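GrgF (Penicillium sp. sh18, PDB 6LZH) acts as a polyketide transferase with an alpha/beta hydrolase fold in the biosynthesis of the fungal polyketide gregatin A, probably joining two polyketide chains by Claisen condensation. Local coordinates at residues Arg79-Ala84 / Arg206-Thr211; Asn42-Ala47 / Arg69-Ser74; Gln225-Thr230 / Glu253-Pro258; Val137-Asp142 / Ala232-Pro237; Ala94-Lys99 / Asp128-Ala133. All blocks are in the same frame, centred on the assembly; numbering follows the deposited sequence.

Interaction 1 of 5, residues Arg79-Ala84 / Arg206-Thr211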
# COMPACT_ATOMS: atom_id res chain seq x y z
N ARG A 79 7.44 -6.03 -15.95
CA ARG A 79 8.23 -4.82 -16.14
C ARG A 79 7.32 -3.60 -16.13
O ARG A 79 6.11 -3.70 -16.35
CB ARG A 79 9.00 -4.88 -17.45
CG ARG A 79 9.55 -6.24 -17.74
CD ARG A 79 10.62 -6.58 -16.75
NE ARG A 79 11.75 -5.66 -16.84
CZ ARG A 79 12.75 -5.63 -15.97
NH1 ARG A 79 12.76 -6.45 -14.92
NH2 ARG A 79 13.74 -4.76 -16.15
N ASN A 80 7.91 -2.43 -15.86
CA ASN A 80 7.17 -1.17 -15.99
C ASN A 80 5.86 -1.24 -15.23
O ASN A 80 4.78 -0.94 -15.75
CB ASN A 80 6.94 -0.84 -17.47
CG ASN A 80 8.22 -0.67 -18.21
OD1 ASN A 80 8.62 -1.53 -19.01
ND2 ASN A 80 8.89 0.42 -17.92
N ASP A 81 5.97 -1.70 -14.00
CA ASP A 81 4.84 -1.99 -13.12
C ASP A 81 5.20 -1.30 -11.80
O ASP A 81 6.07 -1.77 -11.06
CB ASP A 81 4.67 -3.50 -12.98
CG ASP A 81 3.59 -3.87 -11.99
OD1 ASP A 81 2.49 -3.30 -12.10
OD2 ASP A 81 3.87 -4.72 -11.12
N ILE A 82 4.58 -0.16 -11.53
CA ILE A 82 5.08 0.80 -10.56
C ILE A 82 4.34 0.59 -9.25
O ILE A 82 3.12 0.41 -9.24
CB ILE A 82 4.92 2.26 -11.05
CG1 ILE A 82 5.74 2.56 -12.32
CG2 ILE A 82 5.25 3.25 -9.96
CD1 ILE A 82 7.00 1.76 -12.49
N ASP A 83 5.09 0.59 -8.14
CA ASP A 83 4.52 0.34 -6.82
C ASP A 83 5.29 1.23 -5.84
O ASP A 83 6.40 0.88 -5.44
CB ASP A 83 4.64 -1.14 -6.44
CG ASP A 83 3.92 -1.47 -5.15
OD1 ASP A 83 3.51 -0.53 -4.43
OD2 ASP A 83 3.76 -2.67 -4.85
N ALA A 84 4.71 2.39 -5.50
CA ALA A 84 5.42 3.33 -4.64
C ALA A 84 5.75 2.71 -3.29
O ALA A 84 6.86 2.86 -2.79
CB ALA A 84 4.59 4.60 -4.44
N ARG A 206 4.88 2.46 -22.11
CA ARG A 206 3.84 1.57 -21.61
C ARG A 206 4.00 1.42 -20.10
O ARG A 206 5.11 1.43 -19.57
CB ARG A 206 3.90 0.19 -22.28
CG ARG A 206 3.90 0.23 -23.81
CD ARG A 206 3.11 -0.92 -24.42
NE ARG A 206 1.78 -0.50 -24.87
CZ ARG A 206 0.79 -1.33 -25.16
NH1 ARG A 206 0.97 -2.65 -25.05
NH2 ARG A 206 -0.39 -0.86 -25.56
N ILE A 207 2.87 1.27 -19.43
CA ILE A 207 2.84 1.10 -17.98
C ILE A 207 1.76 0.06 -17.68
O ILE A 207 0.74 0.01 -18.36
CB ILE A 207 2.58 2.45 -17.28
CG1 ILE A 207 2.74 2.31 -15.78
CG2 ILE A 207 1.21 2.99 -17.62
CD1 ILE A 207 4.16 2.48 -15.33
N SER A 208 2.02 -0.80 -16.69
CA SER A 208 1.03 -1.82 -16.36
C SER A 208 -0.26 -1.18 -15.87
O SER A 208 -0.24 -0.14 -15.21
CB SER A 208 1.57 -2.77 -15.28
OG SER A 208 1.59 -2.11 -14.03
N VAL A 209 -1.39 -1.82 -16.19
CA VAL A 209 -2.65 -1.33 -15.64
C VAL A 209 -2.67 -1.43 -14.12
O VAL A 209 -3.40 -0.69 -13.46
CB VAL A 209 -3.87 -2.06 -16.25
CG1 VAL A 209 -3.86 -1.96 -17.76
CG2 VAL A 209 -3.90 -3.53 -15.82
N GLN A 210 -1.89 -2.35 -13.54
CA GLN A 210 -1.88 -2.46 -12.09
C GLN A 210 -1.25 -1.23 -11.45
O GLN A 210 -1.50 -0.97 -10.26
CB GLN A 210 -1.13 -3.73 -11.66
CG GLN A 210 -1.78 -5.02 -12.19
CD GLN A 210 -3.20 -5.18 -11.68
OE1 GLN A 210 -3.54 -4.77 -10.56
NE2 GLN A 210 -4.06 -5.78 -12.51
N THR A 211 -0.43 -0.50 -12.20
CA THR A 211 0.17 0.72 -11.66
C THR A 211 -0.91 1.66 -11.14
O THR A 211 -0.79 2.20 -10.03
CB THR A 211 1.01 1.41 -12.73
OG1 THR A 211 2.14 0.59 -13.07
CG2 THR A 211 1.49 2.77 -12.24
O HOH W 1 1.51 2.55 -8.51
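Hydrogen bonds carry most of the contact between Asn-80, Asp-81 and Ile-82 and the start of helix 209-216. Ser-208 N donates to Asn-80 O over 2.9 Å, nearly along the C=O axis. Ile-82 N donates almost straight (175°) to Thr-211 OG1, 3.0 Å away. Thr-211 OG1 donates in turn to Ser-208 OG, which donates to Asp-81 OD1. The last link is modelled very short, so its exact length is doubtful. The result is a chain of polar groups that fixes both hydroxyls. The carboxylate has a second partner, since Asp-81 OD2 forms a salt bridge with Arg-69. Water 1 adds one more bridge by donating to Ile-82 O and to Thr-211 O.

The apolar part is small. CG1 of Ile-207 is anti to the backbone N (chi1 -172°), and this brings CD1 against CG1 of Ile-82. The two isoleucines cross at about a right angle and pack tightly, with Ile-82 CG1 3.4 Å from Ile-207 CD1. Thr-211 lies alongside Ile-82, its CG2 3.7 Å from Ile-82 CB.

Ser-208 is the N-cap of helix 209-216, and its OG takes a weak capping bond from Thr-211 N. This capped helix belongs to the insertion between strands 133-137 and 232-237, where alpha/beta hydrolases commonly carry their lid.

Interaction 2 of 5, residues Asn42-Ala47 / Arg69-Ser74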
# COMPACT_ATOMS: atom_id res chain seq x y z
N ASN A 42 8.48 5.83 -14.17
CA ASN A 42 8.66 4.77 -15.15
C ASN A 42 9.98 4.89 -15.89
O ASN A 42 10.12 4.39 -17.00
CB ASN A 42 7.50 4.75 -16.16
CG ASN A 42 7.35 3.39 -16.84
OD1 ASN A 42 7.66 2.36 -16.25
ND2 ASN A 42 6.90 3.39 -18.10
N MET A 43 10.99 5.54 -15.27
CA MET A 43 12.26 5.78 -15.93
C MET A 43 13.39 4.98 -15.27
O MET A 43 13.37 4.76 -14.05
CB MET A 43 12.62 7.27 -15.90
CG MET A 43 11.78 8.14 -16.85
SD MET A 43 11.89 7.54 -18.57
CE MET A 43 13.57 8.03 -19.01
N PRO A 44 14.37 4.54 -16.04
CA PRO A 44 15.58 3.94 -15.47
C PRO A 44 16.52 5.03 -14.95
O PRO A 44 16.26 6.23 -15.08
CB PRO A 44 16.18 3.19 -16.65
CG PRO A 44 15.83 4.06 -17.83
CD PRO A 44 14.44 4.61 -17.52
N LYS A 45 17.62 4.59 -14.36
CA LYS A 45 18.62 5.48 -13.78
C LYS A 45 19.40 6.27 -14.84
O LYS A 45 20.14 7.20 -14.48
CB LYS A 45 19.60 4.65 -12.97
CG LYS A 45 20.44 3.76 -13.87
CD LYS A 45 21.03 2.59 -13.14
CE LYS A 45 21.86 1.73 -14.08
NZ LYS A 45 20.98 1.05 -15.07
N ASP A 46 19.23 5.94 -16.12
CA ASP A 46 20.23 6.29 -17.13
C ASP A 46 20.22 7.77 -17.51
O ASP A 46 21.27 8.31 -17.89
CB ASP A 46 20.01 5.42 -18.37
CG ASP A 46 20.47 3.99 -18.16
OD1 ASP A 46 19.90 3.32 -17.28
OD2 ASP A 46 21.42 3.55 -18.85
N ALA A 47 19.08 8.45 -17.44
CA ALA A 47 18.98 9.81 -17.96
C ALA A 47 18.99 10.84 -16.83
O ALA A 47 18.30 10.66 -15.82
CB ALA A 47 17.69 10.00 -18.77
N ARG A 69 12.59 -1.71 -9.15
CA ARG A 69 12.01 -2.98 -9.55
C ARG A 69 11.33 -2.88 -10.90
O ARG A 69 10.55 -1.95 -11.15
CB ARG A 69 10.99 -3.42 -8.50
CG ARG A 69 10.59 -4.86 -8.65
CD ARG A 69 9.38 -5.05 -9.53
NE ARG A 69 8.15 -4.65 -8.88
CZ ARG A 69 6.96 -4.71 -9.47
NH1 ARG A 69 5.86 -4.34 -8.82
NH2 ARG A 69 6.89 -5.14 -10.73
N GLY A 70 11.60 -3.85 -11.77
CA GLY A 70 10.88 -3.97 -13.02
C GLY A 70 11.29 -2.97 -14.07
O GLY A 70 10.59 -2.78 -15.06
N ILE A 71 12.42 -2.30 -13.88
CA ILE A 71 12.87 -1.22 -14.75
C ILE A 71 14.33 -1.46 -15.11
O ILE A 71 15.09 -1.97 -14.29
CB ILE A 71 12.71 0.15 -14.03
CG1 ILE A 71 11.23 0.44 -13.74
CG2 ILE A 71 13.36 1.27 -14.82
CD1 ILE A 71 10.46 0.99 -14.92
N GLY A 72 14.71 -1.12 -16.35
CA GLY A 72 16.12 -1.06 -16.69
C GLY A 72 16.79 -2.41 -16.51
O GLY A 72 16.31 -3.43 -16.99
N ALA A 73 17.90 -2.42 -15.77
CA ALA A 73 18.68 -3.63 -15.52
C ALA A 73 18.22 -4.44 -14.31
O ALA A 73 18.78 -5.51 -14.06
CB ALA A 73 20.16 -3.26 -15.34
N SER A 74 17.23 -3.97 -13.56
CA SER A 74 16.84 -4.62 -12.32
C SER A 74 15.87 -5.76 -12.57
O SER A 74 15.12 -5.76 -13.55
CB SER A 74 16.21 -3.62 -11.34
OG SER A 74 17.23 -2.80 -10.79
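Ile-71 reaches across to Asn-42, Met-43 and Pro-44 with both branches of its side chain. CG1 is anti to the carbonyl carbon (chi1 -63°), which leaves CG2 on the side next to that carbon. The two branches therefore spread along the facing loop. CG2 touches the backbone, at 3.5 Å from Pro-44 CA and 3.6 Å from Met-43 O. The Pro-44 ring also meets it, with Pro-44 CB 3.9 Å from Ile-71 CG2. CD1 goes the other way and comes to 3.4 Å from Asn-42 OD1.

Asn-42 has its amide turned back toward Ile-71, with CG anti to the backbone N (chi1 -158°). Its polar atoms are engaged elsewhere: OD1 accepts from Asn-80 ND2, and ND2 donates to Arg-206 O and Tyr-175 OH. Cutting Ile-71 back to an alanine here would probably open a gap between the 42-44 backbone and the turn at Gly-72, with Pro-44 CA and CB losing their apolar neighbour.

Lys-45 runs extended to CE and then bends, so that NZ sits 4.4 Å from Ala-73 CB. NZ forms salt bridges with Asp-67 and Asp-46, the hydrogen bond to Asp-46 OD1 being weak. Gly-72 follows Ile-71 in a type II' beta turn, closed by Ser-74 N to Ile-71 O. A CB on this glycine would press on Pro-44 CB.

Both loops leave C-terminal strand ends of the alpha/beta hydrolase sheet. The 42-47 loop follows strand 32-38 and runs near the active-site Cys-115, a position consistent with the oxyanion-hole loop of this fold.

Interaction 3 of 5, residues Gln225-Thr230 / Glu253-Pro258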
# COMPACT_ATOMS: atom_id res chain seq x y z
N GLN A 225 3.83 13.71 7.14
CA GLN A 225 3.93 14.31 8.46
C GLN A 225 4.85 13.52 9.38
O GLN A 225 5.33 14.08 10.38
CB GLN A 225 2.54 14.45 9.10
CG GLN A 225 1.91 13.14 9.52
CD GLN A 225 0.99 12.58 8.45
OE1 GLN A 225 1.21 12.78 7.24
NE2 GLN A 225 -0.08 11.90 8.89
N TYR A 226 5.16 12.27 9.05
CA TYR A 226 6.05 11.44 9.85
C TYR A 226 7.52 11.59 9.50
O TYR A 226 8.37 10.97 10.15
CB TYR A 226 5.66 9.97 9.73
CG TYR A 226 4.22 9.65 10.08
CD1 TYR A 226 3.67 10.09 11.28
CD2 TYR A 226 3.42 8.93 9.23
CE1 TYR A 226 2.36 9.79 11.62
CE2 TYR A 226 2.11 8.63 9.55
CZ TYR A 226 1.58 9.06 10.75
OH TYR A 226 0.27 8.76 11.07
N ILE A 227 7.85 12.36 8.47
CA ILE A 227 9.26 12.53 8.15
C ILE A 227 9.99 13.17 9.33
O ILE A 227 11.04 12.70 9.77
CB ILE A 227 9.43 13.32 6.85
CG1 ILE A 227 8.82 12.55 5.67
CG2 ILE A 227 10.91 13.66 6.62
CD1 ILE A 227 8.63 13.39 4.42
N SER A 228 9.44 14.25 9.87
CA SER A 228 10.13 14.94 10.95
C SER A 228 10.33 13.98 12.12
O SER A 228 9.41 13.22 12.47
CB SER A 228 9.36 16.18 11.40
OG SER A 228 9.85 16.67 12.64
N PRO A 229 11.49 14.01 12.79
CA PRO A 229 12.47 15.09 12.69
C PRO A 229 13.59 14.93 11.65
O PRO A 229 14.59 15.67 11.75
CB PRO A 229 13.05 15.14 14.10
CG PRO A 229 13.04 13.69 14.52
CD PRO A 229 11.80 13.08 13.89
N THR A 230 13.45 14.02 10.69
CA THR A 230 14.43 13.89 9.62
C THR A 230 14.37 15.11 8.70
O THR A 230 13.34 15.33 8.06
CB THR A 230 14.19 12.63 8.79
OG1 THR A 230 14.30 11.46 9.63
CG2 THR A 230 15.20 12.55 7.64
N GLU A 253 3.20 21.66 2.58
CA GLU A 253 2.41 22.20 3.68
C GLU A 253 2.04 21.12 4.68
O GLU A 253 1.97 21.39 5.88
CB GLU A 253 1.18 22.91 3.13
CG GLU A 253 1.55 24.21 2.42
CD GLU A 253 0.38 25.01 1.90
OE1 GLU A 253 -0.38 25.56 2.72
OE2 GLU A 253 0.22 25.10 0.66
N HIS A 254 1.86 19.87 4.22
CA HIS A 254 1.54 18.76 5.12
C HIS A 254 2.75 18.25 5.90
O HIS A 254 2.57 17.56 6.91
CB HIS A 254 0.94 17.59 4.32
CG HIS A 254 -0.50 17.79 3.97
ND1 HIS A 254 -0.90 18.51 2.86
CD2 HIS A 254 -1.63 17.37 4.58
CE1 HIS A 254 -2.22 18.51 2.80
NE2 HIS A 254 -2.69 17.83 3.83
N MET A 255 3.96 18.59 5.47
CA MET A 255 5.14 18.16 6.21
C MET A 255 5.36 19.02 7.46
O MET A 255 4.92 20.17 7.55
CB MET A 255 6.37 18.20 5.30
CG MET A 255 6.27 17.20 4.14
SD MET A 255 7.31 17.62 2.72
CE MET A 255 8.94 17.52 3.44
N LYS A 256 6.06 18.45 8.43
CA LYS A 256 6.47 19.19 9.62
C LYS A 256 7.90 19.70 9.50
O LYS A 256 8.70 19.20 8.69
CB LYS A 256 6.36 18.30 10.86
CG LYS A 256 4.92 17.96 11.27
CD LYS A 256 4.94 16.75 12.21
CE LYS A 256 3.92 16.83 13.32
NZ LYS A 256 2.53 16.68 12.82
N GLU A 257 8.24 20.70 10.32
CA GLU A 257 9.63 21.13 10.47
C GLU A 257 10.42 20.00 11.14
O GLU A 257 9.88 19.25 11.94
CB GLU A 257 9.73 22.40 11.32
CG GLU A 257 9.14 23.67 10.67
CD GLU A 257 9.90 24.08 9.42
OE1 GLU A 257 11.10 23.73 9.30
OE2 GLU A 257 9.29 24.77 8.57
N PRO A 258 11.73 19.88 10.84
CA PRO A 258 12.51 20.75 9.95
C PRO A 258 12.32 20.42 8.46
O PRO A 258 12.55 19.29 8.02
CB PRO A 258 13.96 20.50 10.39
CG PRO A 258 13.95 19.06 10.86
CD PRO A 258 12.55 18.80 11.41
O HOH W 2 7.28 15.99 8.35
O HOH W 3 11.29 16.83 8.60
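The two loop backbones run close together, nearest at Gln-225 and Met-255 with CA atoms 4.6 Å apart, and each has a cis peptide bond, before Pro-229 and before Pro-258. They belong to a beta-alpha-beta crossover of the alpha/beta hydrolase fold: 225-230 leads into its first strand, 232-237. Residues 253-258 join its helix 245-254 to the parallel strand 259-264.

Ser-228 makes the direct hydrogen bond. Its OG, held anti to the backbone N (chi1 166°), donates to Glu-257 O over 2.7 Å. The hydroxyl approaches tilted 24° from the carbonyl plane. Ser-228 CB also packs on Lys-256 CB. With an alanine here, the Glu-257 carbonyl would probably lose this donor, and the two loops would be left without a direct hydrogen bond between them.

Lys-256 folds over the opening residue of the other loop. Its chain bends at the two outer torsions, and CD lies 3.3 Å from Gln-225 O. Gln-225 uses its CB against His-254 O, 3.8 Å away. The ring of Pro-258 touches the backbone of Pro-229, with Pro-258 CG 3.6 Å from Pro-229 O.

On the inner side Ile-227 and Met-255 meet loosely at Ile-227 CD1 and Met-255 CE. Both also pack on Leu-122 of helix 116-127. Two waters complete the join. Water 2 accepts from Ser-228 N and Lys-256 N, while water 3 donates to Thr-230 O, at 2.6 Å, and to Pro-258 O.

Interaction 4 of 5, residues Val137-Asp142 / Ala232-Pro237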
# COMPACT_ATOMS: atom_id res chain seq x y z
N VAL A 137 12.89 16.53 -5.55
CA VAL A 137 12.92 17.48 -6.66
C VAL A 137 11.70 17.25 -7.54
O VAL A 137 11.54 16.15 -8.10
CB VAL A 137 14.21 17.37 -7.47
CG1 VAL A 137 14.17 18.35 -8.61
CG2 VAL A 137 15.44 17.57 -6.58
N ALA A 138 10.87 18.30 -7.70
CA ALA A 138 9.63 18.26 -8.46
C ALA A 138 8.84 16.97 -8.22
O ALA A 138 8.51 16.27 -9.19
CB ALA A 138 9.93 18.46 -9.95
N PRO A 139 8.53 16.63 -6.96
CA PRO A 139 7.91 15.32 -6.70
C PRO A 139 6.52 15.19 -7.31
O PRO A 139 5.73 16.14 -7.31
CB PRO A 139 7.84 15.25 -5.18
CG PRO A 139 7.84 16.69 -4.72
CD PRO A 139 8.80 17.36 -5.71
N LEU A 140 6.23 13.99 -7.82
CA LEU A 140 4.89 13.68 -8.32
C LEU A 140 4.02 13.31 -7.13
O LEU A 140 4.33 12.36 -6.40
CB LEU A 140 4.97 12.53 -9.33
CG LEU A 140 3.74 11.78 -9.86
CD1 LEU A 140 2.58 12.71 -10.14
CD2 LEU A 140 4.15 11.06 -11.14
N ILE A 141 2.97 14.09 -6.88
CA ILE A 141 2.18 13.94 -5.66
C ILE A 141 0.92 13.12 -5.90
O ILE A 141 0.54 12.30 -5.06
CB ILE A 141 1.83 15.33 -5.07
CG1 ILE A 141 3.08 16.11 -4.67
CG2 ILE A 141 0.89 15.20 -3.88
CD1 ILE A 141 4.07 15.31 -3.83
N ASP A 142 0.23 13.32 -7.03
CA ASP A 142 -1.05 12.67 -7.24
C ASP A 142 -1.13 12.13 -8.66
O ASP A 142 -0.94 12.88 -9.62
CB ASP A 142 -2.21 13.64 -6.97
CG ASP A 142 -3.57 12.97 -7.08
OD1 ASP A 142 -3.72 11.83 -6.58
OD2 ASP A 142 -4.48 13.60 -7.66
N ALA A 232 14.15 17.55 5.71
CA ALA A 232 13.64 17.30 4.37
C ALA A 232 13.61 18.59 3.56
O ALA A 232 13.26 19.65 4.07
CB ALA A 232 12.22 16.70 4.41
N MET A 233 14.01 18.49 2.30
CA MET A 233 14.01 19.63 1.41
C MET A 233 13.17 19.34 0.18
O MET A 233 13.34 18.29 -0.45
CB MET A 233 15.44 19.99 0.98
CG MET A 233 15.46 21.08 -0.03
SD MET A 233 17.19 21.52 -0.39
CE MET A 233 16.93 22.88 -1.53
N MET A 234 12.29 20.26 -0.18
CA MET A 234 11.59 20.15 -1.45
C MET A 234 12.11 21.20 -2.42
O MET A 234 12.33 22.36 -2.03
CB MET A 234 10.08 20.33 -1.29
CG MET A 234 9.35 19.91 -2.56
SD MET A 234 7.57 20.00 -2.34
CE MET A 234 7.27 18.66 -1.18
N VAL A 235 12.28 20.78 -3.67
CA VAL A 235 12.75 21.66 -4.74
C VAL A 235 11.68 21.67 -5.82
O VAL A 235 11.51 20.68 -6.55
CB VAL A 235 14.10 21.21 -5.30
CG1 VAL A 235 14.53 22.12 -6.45
CG2 VAL A 235 15.13 21.19 -4.18
N THR A 236 10.97 22.79 -5.92
CA THR A 236 9.72 22.86 -6.67
C THR A 236 9.87 23.88 -7.79
O THR A 236 10.08 25.07 -7.51
CB THR A 236 8.56 23.24 -5.74
OG1 THR A 236 8.30 22.16 -4.83
CG2 THR A 236 7.30 23.53 -6.53
N PRO A 237 9.78 23.47 -9.05
CA PRO A 237 9.75 24.46 -10.13
C PRO A 237 8.52 25.33 -9.98
O PRO A 237 7.45 24.85 -9.59
CB PRO A 237 9.70 23.61 -11.41
CG PRO A 237 10.22 22.22 -10.98
CD PRO A 237 9.69 22.09 -9.57
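Ala-138 sets its methyl group against the ring of Pro-237, with Ala-138 CB 3.7 Å from Pro-237 CD. This is where two neighbouring parallel strands of the alpha/beta hydrolase sheet, 133-137 and 232-237, come to their C-terminal ends. The active-site residues lie close by. The same methyl group touches Asp-240 and His-269, which together with Cys-115 are consistent with a Cys-His-Asp triad.

The strands are in register at Val-137 and Val-235. Their side chains lie side by side and point the same way, with Val-137 CG2 4.1 Å from Val-235 CB. Helix 277-292 covers this face, and its Gln-284 touches both valines.

Beyond Val-137 the first chain turns off. Ala-138 has a left-handed backbone (phi 41°, psi 55°), and this swings Pro-139 over to the other side of strand 232-237. There the proline meets Met-234, which points opposite to Val-235. Met-234 is extended through its first two torsions and then bends at chi3 (-69°). The bend folds its methyl group back, so that SD and CE both face the proline, and Pro-139 CG lies 4.1 Å from Met-234 CE. Gln-248 of helix 245-254 also touches Pro-139.

One backbone hydrogen bond joins the segments. Ala-138 N donates to Val-235 O over 2.7 Å, and the N-H...O angle is 177°. The same oxygen has a CA-H...O contact with Val-137, whose CA is 3.5 Å away.

Interaction 5 of 5, residues Ala94-Lys99 / Asp128-Ala133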
# COMPACT_ATOMS: atom_id res chain seq x y z
N ALA A 94 18.13 -0.53 0.27
CA ALA A 94 19.31 0.16 -0.26
C ALA A 94 20.12 0.80 0.86
O ALA A 94 21.35 0.71 0.87
CB ALA A 94 18.87 1.21 -1.29
N VAL A 95 19.45 1.43 1.83
CA VAL A 95 20.15 2.02 2.97
C VAL A 95 20.91 0.93 3.74
O VAL A 95 22.09 1.10 4.09
CB VAL A 95 19.16 2.77 3.89
CG1 VAL A 95 19.75 3.00 5.29
CG2 VAL A 95 18.69 4.08 3.25
N THR A 96 20.26 -0.21 3.99
CA THR A 96 20.90 -1.35 4.65
C THR A 96 22.17 -1.76 3.92
O THR A 96 23.23 -1.94 4.54
CB THR A 96 19.93 -2.53 4.71
OG1 THR A 96 18.81 -2.16 5.51
CG2 THR A 96 20.60 -3.78 5.28
N TRP A 97 22.07 -1.95 2.60
CA TRP A 97 23.24 -2.28 1.78
C TRP A 97 24.32 -1.21 1.89
O TRP A 97 25.50 -1.51 2.11
CB TRP A 97 22.78 -2.43 0.33
CG TRP A 97 23.87 -2.72 -0.64
CD1 TRP A 97 24.44 -3.93 -0.89
CD2 TRP A 97 24.51 -1.78 -1.52
NE1 TRP A 97 25.41 -3.80 -1.87
CE2 TRP A 97 25.46 -2.49 -2.27
CE3 TRP A 97 24.36 -0.41 -1.74
CZ2 TRP A 97 26.28 -1.88 -3.22
CZ3 TRP A 97 25.16 0.20 -2.69
CH2 TRP A 97 26.11 -0.53 -3.42
N PHE A 98 23.93 0.06 1.73
CA PHE A 98 24.92 1.13 1.61
C PHE A 98 25.74 1.29 2.88
O PHE A 98 26.94 1.59 2.81
CB PHE A 98 24.22 2.46 1.28
CG PHE A 98 25.07 3.38 0.46
CD1 PHE A 98 26.36 2.99 0.17
CD2 PHE A 98 24.59 4.57 -0.06
CE1 PHE A 98 27.18 3.76 -0.59
CE2 PHE A 98 25.43 5.37 -0.85
CZ PHE A 98 26.73 4.95 -1.10
N LYS A 99 25.11 1.06 4.04
CA LYS A 99 25.79 1.20 5.31
C LYS A 99 27.04 0.33 5.41
O LYS A 99 27.96 0.64 6.17
CB LYS A 99 24.82 0.87 6.44
CG LYS A 99 24.00 2.05 6.91
CD LYS A 99 22.80 1.62 7.71
CE LYS A 99 23.17 0.63 8.80
NZ LYS A 99 22.15 0.66 9.90
N ASP A 128 12.02 5.60 7.79
CA ASP A 128 13.35 5.07 8.06
C ASP A 128 14.22 6.15 8.72
O ASP A 128 14.83 6.97 8.03
CB ASP A 128 13.99 4.56 6.77
CG ASP A 128 15.31 3.86 7.01
OD1 ASP A 128 15.70 3.70 8.19
OD2 ASP A 128 15.96 3.47 6.01
N LYS A 129 14.32 6.11 10.05
CA LYS A 129 15.11 7.11 10.76
C LYS A 129 16.61 6.88 10.67
O LYS A 129 17.37 7.65 11.26
CB LYS A 129 14.67 7.15 12.24
CG LYS A 129 13.24 7.62 12.40
CD LYS A 129 13.06 9.01 11.81
CE LYS A 129 11.61 9.25 11.45
NZ LYS A 129 11.41 9.59 10.02
N ARG A 130 17.07 5.83 9.95
CA ARG A 130 18.48 5.74 9.60
C ARG A 130 18.86 6.75 8.53
O ARG A 130 20.05 6.98 8.32
CB ARG A 130 18.82 4.33 9.12
CG ARG A 130 18.46 3.22 10.14
CD ARG A 130 18.57 1.84 9.50
NE ARG A 130 17.72 1.75 8.32
CZ ARG A 130 17.82 0.79 7.40
NH1 ARG A 130 18.72 -0.18 7.54
NH2 ARG A 130 17.00 0.80 6.35
N VAL A 131 17.89 7.36 7.85
CA VAL A 131 18.16 8.35 6.82
C VAL A 131 18.47 9.68 7.50
O VAL A 131 17.72 10.11 8.39
CB VAL A 131 16.96 8.46 5.85
CG1 VAL A 131 17.11 9.64 4.91
CG2 VAL A 131 16.79 7.14 5.08
N ALA A 132 19.56 10.33 7.09
CA ALA A 132 19.96 11.57 7.74
C ALA A 132 19.27 12.79 7.16
O ALA A 132 19.13 13.80 7.86
CB ALA A 132 21.48 11.74 7.66
N ALA A 133 18.82 12.72 5.90
CA ALA A 133 18.25 13.87 5.20
C ALA A 133 17.61 13.37 3.92
O ALA A 133 17.99 12.32 3.40
CB ALA A 133 19.32 14.94 4.89
O HOH W 4 20.22 -1.14 9.88
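The guanidinium of Arg-130 has Val-95 on one face and Thr-96 and Asp-128 at its edges. Val-95 CG1 sits over the centre of the group, 3.6 Å from Arg-130 CZ. In the plane, Arg-130 NH1 donates to Thr-96 OG1 over 2.8 Å, almost straight. Asp-128 is gripped side-on by two nitrogens. Arg-130 NE meets Asp-128 OD1 on its syn side at 2.8 Å, while NH2 reaches Asp-128 OD2 from above the carboxylate plane. Held along two edges, the group has little room to turn.

Asp-128 OD1 also accepts from Arg-130 N, which makes an Asx turn within a type I beta turn. This turn links helix 116-127 to strand 133-137 of the alpha/beta hydrolase fold and rests against helix 84-99. His-92 O of that helix accepts from both Arg-130 NH2 and Thr-96 OG1. Met-158 of the second subunit packs on Asp-128 and Arg-130.

A bend at chi3 (-57°) turns the Arg-130 chain toward the helix. Lys-99 NZ comes to 4.2 Å from Arg-130 NH1; water 4 accepts from both, and the Asp-128 carboxylate probably offsets the like charges. Deeper in, Val-95 CG2 meets Val-131 CG2 at 4.0 Å.

From the N terminus, interaction 2 closes first, joining the loops after strands 32-38 and 62-66. Interaction 1 opens next, just before helix 84-99, and closes far along the chain at helix 209-216. The two touch where Asn-80 N meets Gly-70 O. Interaction 5 is nested inside interaction 1 and ties helix 84-99 to the turn before strand 133-137. Interaction 4 opens at the end of that strand and crosses interaction 1, closing on strand 232-237. Interaction 3 crosses interaction 4 in turn, linking the loop before strand 232-237 to the end of helix 245-254. Met-255 packs on Ala-232 between them. Lys-129 joins interaction 5 to interaction 3 by bonding Ile-227 O.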